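Local atomic coordinates of CRISPR system CMR subunit Cmr7 1 (Sulfolobus solfataricus, PDB entry 2X5Q), a protein that belongs to the Cmr7 family and is a subunit of the CMR ribonucleoprotein complex, which carries crRNA in CRISPR antiviral defence. Residues D149-I154 with D181-F186. Residues are numbered along the deposited sequence; the frame is centred on the assembly and turned at random.
Sequences DVAKTI and DVEEIF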
loop_
_atom_site.group_PDB
_atom_site.type_symbol
_atom_site.label_atom_id
_atom_site.label_comp_id
_atom_site.label_asym_id
_atom_site.label_seq_id
_atom_site.Cartn_x
_atom_site.Cartn_y
_atom_site.Cartn_z
ATOM N N ASP A 149 23.105 -19.835 3.032
ATOM C CA ASP A 149 24.154 -19.748 2.016
ATOM C C ASP A 149 23.924 -18.505 1.147
ATOM O O ASP A 149 24.852 -17.741 0.925
ATOM C CB ASP A 149 24.208 -20.982 1.116
ATOM C CG ASP A 149 24.560 -22.255 1.867
ATOM O OD1 ASP A 149 25.561 -22.260 2.626
ATOM O OD2 ASP A 149 23.843 -23.256 1.671
ATOM N N VAL A 150 22.697 -18.308 0.663
ATOM C CA VAL A 150 22.396 -17.119 -0.158
ATOM C C VAL A 150 22.630 -15.809 0.603
ATOM O O VAL A 150 23.090 -14.829 0.020
ATOM C CB VAL A 150 20.962 -17.119 -0.735
ATOM C CG1 VAL A 150 19.952 -16.803 0.336
ATOM C CG2 VAL A 150 20.837 -16.074 -1.845
ATOM N N ALA A 151 22.323 -15.773 1.895
ATOM C CA ALA A 151 22.592 -14.573 2.696
ATOM C C ALA A 151 24.089 -14.210 2.703
ATOM O O ALA A 151 24.458 -13.021 2.688
ATOM C CB ALA A 151 22.087 -14.752 4.110
ATOM N N LYS A 152 24.941 -15.230 2.727
ATOM C CA LYS A 152 26.391 -15.027 2.655
ATOM C C LYS A 152 26.785 -14.426 1.302
ATOM O O LYS A 152 27.593 -13.505 1.255
ATOM C CB LYS A 152 27.147 -16.345 2.895
ATOM C CG LYS A 152 28.656 -16.178 3.065
ATOM C CD LYS A 152 29.407 -17.505 3.054
ATOM C CE LYS A 152 29.400 -18.193 4.438
ATOM N NZ LYS A 152 30.048 -19.573 4.494
ATOM N N THR A 153 26.212 -14.945 0.214
ATOM C CA THR A 153 26.469 -14.388 -1.124
ATOM C C THR A 153 25.923 -12.962 -1.236
ATOM O O THR A 153 26.541 -12.102 -1.869
ATOM C CB THR A 153 25.877 -15.262 -2.258
ATOM O OG1 THR A 153 24.446 -15.233 -2.198
ATOM C CG2 THR A 153 26.363 -16.695 -2.150
ATOM N N ILE A 154 24.805 -12.684 -0.575
ATOM C CA ILE A 154 24.280 -11.308 -0.553
ATOM C C ILE A 154 25.258 -10.358 0.144
ATOM O O ILE A 154 25.506 -9.254 -0.334
ATOM C CB ILE A 154 22.875 -11.244 0.061
ATOM C CG1 ILE A 154 21.877 -11.837 -0.931
ATOM C CG2 ILE A 154 22.467 -9.816 0.411
ATOM C CD1 ILE A 154 20.506 -11.953 -0.391
ATOM N N ASP A 181 22.808 -9.898 10.731
ATOM C CA ASP A 181 21.786 -8.891 10.398
ATOM C C ASP A 181 20.987 -9.282 9.151
ATOM O O ASP A 181 19.746 -9.309 9.169
ATOM C CB ASP A 181 22.437 -7.521 10.147
ATOM C CG ASP A 181 22.771 -6.775 11.426
ATOM O OD1 ASP A 181 22.606 -7.346 12.523
ATOM O OD2 ASP A 181 23.211 -5.609 11.333
ATOM N N VAL A 182 21.699 -9.583 8.069
ATOM C CA VAL A 182 21.049 -9.929 6.800
ATOM C C VAL A 182 20.145 -11.146 6.954
ATOM O O VAL A 182 19.007 -11.137 6.488
ATOM C CB VAL A 182 22.080 -10.119 5.664
ATOM C CG1 VAL A 182 21.451 -10.744 4.439
ATOM C CG2 VAL A 182 22.702 -8.763 5.301
ATOM N N GLU A 183 20.628 -12.173 7.644
ATOM C CA GLU A 183 19.840 -13.376 7.838
ATOM C C GLU A 183 18.625 -13.140 8.753
ATOM O O GLU A 183 17.551 -13.665 8.481
ATOM C CB GLU A 183 20.723 -14.518 8.367
ATOM C CG GLU A 183 20.010 -15.862 8.490
ATOM C CD GLU A 183 19.214 -16.260 7.250
ATOM O OE1 GLU A 183 19.538 -15.813 6.123
ATOM O OE2 GLU A 183 18.246 -17.024 7.412
ATOM N N GLU A 184 18.797 -12.322 9.794
ATOM C CA GLU A 184 17.711 -11.958 10.717
ATOM C C GLU A 184 16.607 -11.159 10.054
ATOM O O GLU A 184 15.426 -11.426 10.243
ATOM C CB GLU A 184 18.233 -11.099 11.879
ATOM C CG GLU A 184 18.931 -11.851 12.983
ATOM C CD GLU A 184 19.739 -10.943 13.928
ATOM O OE1 GLU A 184 19.808 -9.693 13.725
ATOM O OE2 GLU A 184 20.340 -11.494 14.873
ATOM N N ILE A 185 17.006 -10.130 9.321
ATOM C CA ILE A 185 16.078 -9.097 8.876
ATOM C C ILE A 185 15.252 -9.451 7.651
ATOM O O ILE A 185 14.061 -9.199 7.628
ATOM C CB ILE A 185 16.837 -7.773 8.565
ATOM C CG1 ILE A 185 17.448 -7.204 9.841
ATOM C CG2 ILE A 185 15.920 -6.735 7.925
ATOM C CD1 ILE A 185 18.569 -6.239 9.539
ATOM N N PHE A 186 15.886 -9.990 6.617
ATOM C CA PHE A 186 15.286 -9.949 5.281
ATOM C C PHE A 186 14.380 -11.137 4.957
ATOM O O PHE A 186 14.576 -11.852 3.971
ATOM C CB PHE A 186 16.367 -9.739 4.225
ATOM C CG PHE A 186 16.951 -8.370 4.271
ATOM C CD1 PHE A 186 16.201 -7.279 3.880
ATOM C CD2 PHE A 186 18.223 -8.154 4.773
ATOM C CE1 PHE A 186 16.728 -6.002 3.940
ATOM C CE2 PHE A 186 18.745 -6.880 4.828
ATOM C CZ PHE A 186 17.999 -5.810 4.415
#
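Ala-151 and Glu-183 bring the backbones closest, with their CA atoms 6.0 Å apart, where the helical segments 149-154 and 181-185 cross obliquely, at 126° between their N-to-C directions, with the axes of these short segments 9.5 Å apart at closest approach. No hydrogen bond crosses between the two segments. The contact is small and mostly apolar. Ala-151, Val-182 and Ile-154 are buried, while Glu-183 is partly exposed. Ala-151 points its methyl at the partner helix, and this single methyl lies where the two backbones come closest. Its CB meets Val-182 CG1 at 4.1 Å. The same CG1 methyl reaches Ile-154 CG2 at 4.3 Å, so one branch of the valine touches two residues about one helical turn apart. In Val-182 this branch is anti to the backbone N (chi1 168°) and is the one turned to segment 149-154. Glu-183 approaches differently. Its chain bends at chi2 (48°), and the carboxylate folds back until OE1 lies 3.4 Å from Ala-151 CB. The other carboxylate oxygen, OE2, forms a long, weak ion pair with Arg-148, which may help hold the group in this pose. Within segment 149-154, Thr-153 OG1 donates to Val-150 O at 2.6 Å. Ile-154 N gives the same oxygen its helical hydrogen bond, so this carbonyl accepts twice. The contact joins helix 148-162 near its start to helix 172-185 near its end, two helices linked by a mostly helical connection. Val-182 also packs on Val-155 and Leu-159 farther along helix 148-162, and on Leu-146 in the loop before it. Beyond this contact, Ile-185 and Phe-186 both pack on Ile-56 of strand 52-60, and Phe-186 also touches Ile-84 of strand 80-86, placing the end of helix 172-185 between helix 148-162 and the mixed sheet.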